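Local coordinates for putative nucleoprotein (Infectious salmon anemia virus, PDB 4EWC) that encapsidates the negative-strand viral RNA, protecting it from nucleases and forming the ribonucleoprotein that serves as template for transcription and replication, at residues G169-W174 and Q178-I183; V154-T159 and M399-G404. All coordinates share one frame; numbering follows the deposited sequence.

Contact 1 (G169-W174 and Q178-I183); sequences GEMSIW and QAIMRI. Unlike the reference sequence in segment 178-183: Met-181 (reference Ile).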
ATOM      1  N   GLY A 169      31.621  -5.467  20.135  1.00 59.11           N
ATOM      2  CA  GLY A 169      30.297  -4.885  20.117  1.00 57.86           C
ATOM      3  C   GLY A 169      30.155  -3.923  18.956  1.00 58.63           C
ATOM      4  O   GLY A 169      29.090  -3.822  18.346  1.00 54.98           O
ATOM      5  N   GLU A 170      31.247  -3.222  18.662  1.00 56.58           N
ATOM      6  CA  GLU A 170      31.292  -2.259  17.576  1.00 55.78           C
ATOM      7  C   GLU A 170      31.017  -2.911  16.211  1.00 54.48           C
ATOM      8  O   GLU A 170      30.268  -2.366  15.394  1.00 51.39           O
ATOM      9  CB  GLU A 170      32.630  -1.510  17.581  1.00 57.72           C
ATOM     10  CG  GLU A 170      32.709  -0.498  18.709  1.00 62.85           C
ATOM     11  CD  GLU A 170      34.082   0.146  18.915  1.00 63.83           C
ATOM     12  OE1 GLU A 170      35.121  -0.483  18.613  1.00 59.64           O
ATOM     13  OE2 GLU A 170      34.102   1.298  19.406  1.00 61.29           O
HETATM   14  N   MSE A 171      31.602  -4.082  15.975  1.00 56.13           N
HETATM   15  CA  MSE A 171      31.375  -4.768  14.722  1.00 50.99           C
HETATM   16  C   MSE A 171      29.940  -5.292  14.592  1.00 51.72           C
HETATM   17  O   MSE A 171      29.501  -5.640  13.504  1.00 52.42           O
HETATM   18  CB  MSE A 171      32.396  -5.882  14.509  1.00 51.19           C
HETATM   19  CG  MSE A 171      33.655  -5.405  13.815  1.00 57.37           C
HETATM   20 SE   MSE A 171      35.251  -6.634  13.800  0.73 59.20          SE
HETATM   21  CE  MSE A 171      34.357  -8.275  13.179  1.00 55.88           C
ATOM     22  N   SER A 172      29.202  -5.351  15.694  1.00 51.61           N
ATOM     23  CA  SER A 172      27.807  -5.794  15.629  1.00 53.60           C
ATOM     24  C   SER A 172      26.853  -4.622  15.321  1.00 52.21           C
ATOM     25  O   SER A 172      25.644  -4.806  15.137  1.00 51.74           O
ATOM     26  CB  SER A 172      27.391  -6.534  16.921  1.00 53.23           C
ATOM     27  OG  SER A 172      27.406  -5.674  18.039  1.00 58.86           O
ATOM     28  N   ILE A 173      27.413  -3.423  15.251  1.00 49.04           N
ATOM     29  CA  ILE A 173      26.624  -2.245  14.942  1.00 51.40           C
ATOM     30  C   ILE A 173      26.518  -2.026  13.437  1.00 50.03           C
ATOM     31  O   ILE A 173      27.530  -1.916  12.730  1.00 47.56           O
ATOM     32  CB  ILE A 173      27.195  -0.997  15.614  1.00 50.71           C
ATOM     33  CG1 ILE A 173      27.146  -1.174  17.127  1.00 54.41           C
ATOM     34  CG2 ILE A 173      26.406   0.247  15.197  1.00 51.49           C
ATOM     35  CD1 ILE A 173      28.009  -0.188  17.908  1.00 48.63           C
ATOM     36  N   TRP A 174      25.274  -1.957  12.975  1.00 50.14           N
ATOM     37  CA  TRP A 174      24.936  -1.833  11.558  1.00 48.93           C
ATOM     38  C   TRP A 174      25.802  -0.848  10.775  1.00 47.07           C
ATOM     39  O   TRP A 174      26.441  -1.222   9.790  1.00 45.72           O
ATOM     40  CB  TRP A 174      23.466  -1.456  11.411  1.00 44.21           C
ATOM     41  CG  TRP A 174      23.092  -1.353  10.020  1.00 42.72           C
ATOM     42  CD1 TRP A 174      22.843  -2.377   9.173  1.00 40.38           C
ATOM     43  CD2 TRP A 174      22.950  -0.147   9.262  1.00 47.14           C
ATOM     44  NE1 TRP A 174      22.540  -1.892   7.925  1.00 40.87           N
ATOM     45  CE2 TRP A 174      22.599  -0.524   7.953  1.00 45.97           C
ATOM     46  CE3 TRP A 174      23.077   1.215   9.567  1.00 44.37           C
ATOM     47  CZ2 TRP A 174      22.364   0.415   6.943  1.00 42.88           C
ATOM     48  CZ3 TRP A 174      22.858   2.130   8.566  1.00 45.95           C
ATOM     49  CH2 TRP A 174      22.497   1.724   7.267  1.00 39.97           C
ATOM     50  N   GLN A 178      28.551  -1.427   7.226  1.00 44.60           N
ATOM     51  CA  GLN A 178      28.565  -0.521   6.076  1.00 47.59           C
ATOM     52  C   GLN A 178      29.910   0.160   5.908  1.00 47.28           C
ATOM     53  O   GLN A 178      30.453   0.238   4.805  1.00 43.18           O
ATOM     54  CB  GLN A 178      27.521   0.577   6.258  1.00 45.77           C
ATOM     55  CG  GLN A 178      26.111   0.077   6.348  1.00 46.26           C
ATOM     56  CD  GLN A 178      25.717  -0.694   5.120  1.00 47.66           C
ATOM     57  OE1 GLN A 178      25.546  -0.115   4.050  1.00 46.77           O
ATOM     58  NE2 GLN A 178      25.567  -2.023   5.266  1.00 51.86           N
ATOM     59  N   ALA A 179      30.426   0.671   7.020  1.00 43.25           N
ATOM     60  CA  ALA A 179      31.688   1.390   7.021  1.00 40.29           C
ATOM     61  C   ALA A 179      32.847   0.494   6.576  1.00 46.69           C
ATOM     62  O   ALA A 179      33.733   0.933   5.845  1.00 49.94           O
ATOM     63  CB  ALA A 179      31.946   1.983   8.395  1.00 37.17           C
ATOM     64  N   ILE A 180      32.824  -0.762   7.015  1.00 43.72           N
ATOM     65  CA  ILE A 180      33.867  -1.729   6.684  1.00 44.65           C
ATOM     66  C   ILE A 180      33.913  -2.033   5.171  1.00 48.20           C
ATOM     67  O   ILE A 180      34.978  -1.999   4.553  1.00 46.17           O
ATOM     68  CB  ILE A 180      33.717  -3.005   7.563  1.00 46.41           C
ATOM     69  CG1 ILE A 180      34.206  -2.692   8.988  1.00 51.11           C
ATOM     70  CG2 ILE A 180      34.466  -4.188   6.993  1.00 40.10           C
ATOM     71  CD1 ILE A 180      33.764  -3.686  10.057  1.00 46.00           C
HETATM   72  N   MSE A 181      32.761  -2.291   4.560  1.00 48.12           N
HETATM   73  CA  MSE A 181      32.725  -2.511   3.117  1.00 49.29           C
HETATM   74  C   MSE A 181      33.166  -1.276   2.309  1.00 45.77           C
HETATM   75  O   MSE A 181      33.798  -1.407   1.261  1.00 44.74           O
HETATM   76  CB  MSE A 181      31.328  -2.937   2.646  1.00 45.34           C
HETATM   77  CG  MSE A 181      30.891  -4.309   3.027  1.00 39.10           C
HETATM   78 SE   MSE A 181      32.202  -5.720   2.589  0.71 48.75          SE
HETATM   79  CE  MSE A 181      32.584  -5.396   0.718  1.00 39.68           C
ATOM     80  N   ARG A 182      32.803  -0.092   2.781  1.00 45.56           N
ATOM     81  CA  ARG A 182      33.114   1.132   2.055  1.00 48.36           C
ATOM     82  C   ARG A 182      34.608   1.355   2.077  1.00 47.92           C
ATOM     83  O   ARG A 182      35.208   1.732   1.067  1.00 48.42           O
ATOM     84  CB  ARG A 182      32.383   2.336   2.657  1.00 51.97           C
ATOM     85  CG  ARG A 182      30.933   2.448   2.248  1.00 48.79           C
ATOM     86  CD  ARG A 182      30.257   3.617   2.957  1.00 54.57           C
ATOM     87  NE  ARG A 182      28.793   3.537   2.889  1.00 63.32           N
ATOM     88  CZ  ARG A 182      28.053   4.001   1.876  1.00 70.43           C
ATOM     89  NH1 ARG A 182      28.636   4.586   0.831  1.00 68.91           N
ATOM     90  NH2 ARG A 182      26.726   3.885   1.905  1.00 62.06           N
ATOM     91  N   ILE A 183      35.207   1.119   3.238  1.00 46.68           N
ATOM     92  CA  ILE A 183      36.647   1.252   3.374  1.00 46.96           C
ATOM     93  C   ILE A 183      37.363   0.147   2.598  1.00 50.08           C
ATOM     94  O   ILE A 183      38.416   0.366   1.990  1.00 48.95           O
ATOM     95  CB  ILE A 183      37.079   1.307   4.854  1.00 48.77           C
ATOM     96  CG1 ILE A 183      38.499   1.835   4.975  1.00 51.28           C
ATOM     97  CG2 ILE A 183      36.949  -0.024   5.531  1.00 52.10           C
ATOM     98  CD1 ILE A 183      38.612   3.268   4.547  1.00 56.37           C
TER

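Contact 2 (V154-T159 and M399-G404); sequences VFPALT and MYIQEG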
ATOM      1  N   VAL A 154      36.476 -14.072   2.579  1.00 47.08           N
ATOM      2  CA  VAL A 154      36.817 -12.671   2.781  1.00 40.28           C
ATOM      3  C   VAL A 154      36.326 -12.155   4.135  1.00 44.80           C
ATOM      4  O   VAL A 154      37.100 -11.552   4.879  1.00 48.91           O
ATOM      5  CB  VAL A 154      36.329 -11.791   1.582  1.00 47.77           C
ATOM      6  CG1 VAL A 154      36.484 -10.266   1.851  1.00 39.68           C
ATOM      7  CG2 VAL A 154      37.066 -12.187   0.293  1.00 48.93           C
ATOM      8  N   PHE A 155      35.066 -12.413   4.479  1.00 44.25           N
ATOM      9  CA  PHE A 155      34.504 -11.912   5.753  1.00 44.26           C
ATOM     10  C   PHE A 155      35.285 -12.278   7.039  1.00 45.95           C
ATOM     11  O   PHE A 155      35.484 -11.409   7.895  1.00 44.79           O
ATOM     12  CB  PHE A 155      33.000 -12.222   5.875  1.00 39.94           C
ATOM     13  CG  PHE A 155      32.117 -11.265   5.102  1.00 43.60           C
ATOM     14  CD1 PHE A 155      32.408 -10.944   3.777  1.00 45.68           C
ATOM     15  CD2 PHE A 155      30.992 -10.687   5.693  1.00 45.43           C
ATOM     16  CE1 PHE A 155      31.604 -10.049   3.057  1.00 42.56           C
ATOM     17  CE2 PHE A 155      30.176  -9.795   4.978  1.00 40.33           C
ATOM     18  CZ  PHE A 155      30.485  -9.482   3.667  1.00 38.38           C
ATOM     19  N   PRO A 156      35.731 -13.552   7.182  1.00 46.29           N
ATOM     20  CA  PRO A 156      36.583 -13.852   8.347  1.00 44.94           C
ATOM     21  C   PRO A 156      37.837 -12.973   8.385  1.00 45.11           C
ATOM     22  O   PRO A 156      38.215 -12.485   9.447  1.00 47.15           O
ATOM     23  CB  PRO A 156      36.969 -15.315   8.135  1.00 36.23           C
ATOM     24  CG  PRO A 156      35.815 -15.890   7.367  1.00 43.86           C
ATOM     25  CD  PRO A 156      35.356 -14.778   6.448  1.00 45.56           C
ATOM     26  N   ALA A 157      38.448 -12.745   7.229  1.00 41.50           N
ATOM     27  CA  ALA A 157      39.636 -11.898   7.144  1.00 46.39           C
ATOM     28  C   ALA A 157      39.324 -10.458   7.508  1.00 49.17           C
ATOM     29  O   ALA A 157      40.183  -9.751   8.048  1.00 50.74           O
ATOM     30  CB  ALA A 157      40.236 -11.966   5.759  1.00 43.62           C
ATOM     31  N   LEU A 158      38.102 -10.021   7.207  1.00 44.30           N
ATOM     32  CA  LEU A 158      37.660  -8.712   7.643  1.00 47.48           C
ATOM     33  C   LEU A 158      37.421  -8.709   9.151  1.00 46.00           C
ATOM     34  O   LEU A 158      37.701  -7.721   9.814  1.00 41.09           O
ATOM     35  CB  LEU A 158      36.372  -8.277   6.916  1.00 45.87           C
ATOM     36  CG  LEU A 158      36.432  -8.039   5.420  1.00 46.43           C
ATOM     37  CD1 LEU A 158      35.019  -7.796   4.901  1.00 46.89           C
ATOM     38  CD2 LEU A 158      37.364  -6.868   5.089  1.00 38.80           C
ATOM     39  N   THR A 159      36.900  -9.816   9.682  1.00 44.12           N
ATOM     40  CA  THR A 159      36.675  -9.883  11.104  1.00 48.03           C
ATOM     41  C   THR A 159      38.010  -9.713  11.825  1.00 50.27           C
ATOM     42  O   THR A 159      38.130  -8.908  12.760  1.00 48.58           O
ATOM     43  CB  THR A 159      36.013 -11.189  11.559  1.00 50.59           C
ATOM     44  OG1 THR A 159      34.619 -11.150  11.255  1.00 50.88           O
ATOM     45  CG2 THR A 159      36.187 -11.364  13.087  1.00 39.27           C
HETATM   46  N   MSE A 399      28.950 -11.422  11.931  1.00 50.25           N
HETATM   47  CA  MSE A 399      28.630 -12.109  13.190  1.00 48.34           C
HETATM   48  C   MSE A 399      28.339 -13.592  12.962  1.00 46.02           C
HETATM   49  O   MSE A 399      28.817 -14.450  13.689  1.00 47.58           O
HETATM   50  CB  MSE A 399      27.406 -11.475  13.869  1.00 43.68           C
HETATM   51  CG  MSE A 399      27.678 -10.228  14.655  1.00 50.54           C
HETATM   52 SE   MSE A 399      25.998  -9.502  15.417  0.58 66.50          SE
HETATM   53  CE  MSE A 399      25.426 -11.085  16.435  1.00 69.67           C
ATOM     54  N   TYR A 400      27.523 -13.863  11.952  1.00 49.15           N
ATOM     55  CA  TYR A 400      27.024 -15.200  11.687  1.00 47.63           C
ATOM     56  C   TYR A 400      28.201 -16.113  11.380  1.00 47.57           C
ATOM     57  O   TYR A 400      28.293 -17.216  11.923  1.00 52.36           O
ATOM     58  CB  TYR A 400      26.004 -15.142  10.555  1.00 45.06           C
ATOM     59  CG  TYR A 400      25.406 -16.460  10.133  1.00 43.35           C
ATOM     60  CD1 TYR A 400      24.281 -16.972  10.764  1.00 47.10           C
ATOM     61  CD2 TYR A 400      25.948 -17.176   9.079  1.00 44.25           C
ATOM     62  CE1 TYR A 400      23.727 -18.174  10.372  1.00 49.52           C
ATOM     63  CE2 TYR A 400      25.406 -18.376   8.678  1.00 50.06           C
ATOM     64  CZ  TYR A 400      24.302 -18.877   9.330  1.00 51.21           C
ATOM     65  OH  TYR A 400      23.767 -20.088   8.934  1.00 52.25           O
ATOM     66  N   ILE A 401      29.122 -15.622  10.552  1.00 43.93           N
ATOM     67  CA  ILE A 401      30.375 -16.317  10.279  1.00 45.96           C
ATOM     68  C   ILE A 401      31.315 -16.401  11.508  1.00 52.21           C
ATOM     69  O   ILE A 401      31.928 -17.444  11.749  1.00 51.32           O
ATOM     70  CB  ILE A 401      31.112 -15.686   9.111  1.00 44.41           C
ATOM     71  CG1 ILE A 401      30.204 -15.674   7.875  1.00 46.25           C
ATOM     72  CG2 ILE A 401      32.391 -16.450   8.791  1.00 40.82           C
ATOM     73  CD1 ILE A 401      30.760 -14.891   6.714  1.00 39.12           C
ATOM     74  N   GLN A 402      31.434 -15.317  12.275  1.00 48.31           N
ATOM     75  CA  GLN A 402      32.251 -15.363  13.478  1.00 50.18           C
ATOM     76  C   GLN A 402      31.683 -16.379  14.471  1.00 52.27           C
ATOM     77  O   GLN A 402      32.443 -17.051  15.168  1.00 52.29           O
ATOM     78  CB  GLN A 402      32.417 -13.981  14.135  1.00 48.33           C
ATOM     79  N   GLU A 403      30.361 -16.530  14.515  1.00 48.48           N
ATOM     80  CA  GLU A 403      29.765 -17.475  15.457  1.00 47.80           C
ATOM     81  C   GLU A 403      30.037 -18.938  15.088  1.00 52.53           C
ATOM     82  O   GLU A 403      29.680 -19.850  15.822  1.00 51.18           O
ATOM     83  CB  GLU A 403      28.269 -17.221  15.644  1.00 47.55           C
ATOM     84  N   GLY A 404      30.670 -19.161  13.943  1.00 58.45           N
ATOM     85  CA  GLY A 404      31.033 -20.502  13.524  1.00 47.92           C
ATOM     86  C   GLY A 404      30.249 -21.035  12.343  1.00 50.61           C
ATOM     87  O   GLY A 404      30.620 -22.056  11.772  1.00 53.35           O
TER

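Contact 1 (G169-W174 and Q178-I183)
Trp-174 O accepts the backbone N-H of Gln-178 in a nearly straight but weak bond, 3.3 Å from N to O, with an angle of 169° at the hydrogen. This is the i to i+4 bond of the first turn of helix 174-188, which Ile-173 precedes at the N-cap position. The same two residues also meet through their side chains. The indole swings anti to the backbone N of Trp-174 (chi1 -179°) and thereby lies alongside the turn, where its broad face receives CG of Gln-178. Gln-178 CG sits over the six-membered ring, 4.0 Å from its centroid, in a CH-pi contact displaced toward the rim. A bend at chi2 then lays the glutamine amide almost parallel to the indole, with their planes 6° apart. Tryptophan suits this place by offering a wide apolar face; glutamine supplies the CG methylene for that face and a flat group that can follow it.

A second, smaller touch bridges the corner: Met-171 CG, the residue being selenomethionine, approaches Ile-180 CD1 at 4.1 Å. The two side chains cross at about a right angle, and the isoleucine touches with its outermost methyl; flexible and branched hydrocarbons fit together in a buried spot.

Around this corner between helix 168-171 and helix 174-188, Met-171 and Ile-180 both lean on Phe-162 of helix 142-162, Gln-178 touches Val-268 of helix 253-269 and Ile-394 of helix 394-402, and backbone hydrogen bonds of Ser-172 and Trp-174 with Lys-429 tie the turn to strand 429-432.

Contact 2 (V154-T159 and M399-G404)
Ile-401 projects from helix 394-402 toward Phe-155 and Pro-156, and its two branches divide these partners between them. At CB the chain forks. The short branch, CG2, lies anti to the backbone N and meets the proline ring, 3.8 Å from Pro-156 CG and 4.1 Å from Pro-156 CD. The longer branch starts beside the backbone N (chi1 -57°) and stays extended through CG1, which carries CD1 to the neighbouring residue. There CD1 comes to 3.6 Å from Phe-155 CB and 4.2 Å from Phe-155 CG, touching the root of the aromatic side chain. Both partners cross the isoleucine at roughly a right angle. A beta-branched residue is apt here because its two arms reach two consecutive residues of the facing helix; no hydrogen bond spans the contact.

Pro-156 has no N-H to give to the preceding turn, and helix 142-162 is kinked at this point while the ring supplies a compact apolar surface. On the other partner, Leu-158 CD1 of the same helix lies over one face of the Phe-155 ring, offset toward its rim. Beyond Ile-401, Gly-404 closes its helix in a Schellman motif, with a positive phi of 110° that suits glycine.

Helix 142-162 thus packs against helix 394-402, Phe-155 continuing onto Ile-394, Leu-397 and Met-398, while helix 226-236 meets Val-154 and Ala-157 and helix 417-425 lies against Tyr-400.

How the contacts relate
The centres of the two contacts lie about 12 Å apart, on the same side of the chain's centre. Contact 1 is local, made at the start of helix 174-188 and between it and helix 168-171; contact 2 brings together segments separated by 239 residues, enclosing contact 1 in the loop it closes. Helix 142-162 is followed, after a short loop, by helix 168-171 of contact 1, and the two sites touch: Met-171 CE packs on Thr-159 OG1, Ser-172 CB on Met-399 SE, and Leu-158 CD1 meets both Ile-180 and Met-181. They therefore belong to one packed cluster of helices, in which helix 394-402, from the C-terminal orthomyxovirus nucleoprotein region, packs against much earlier helices.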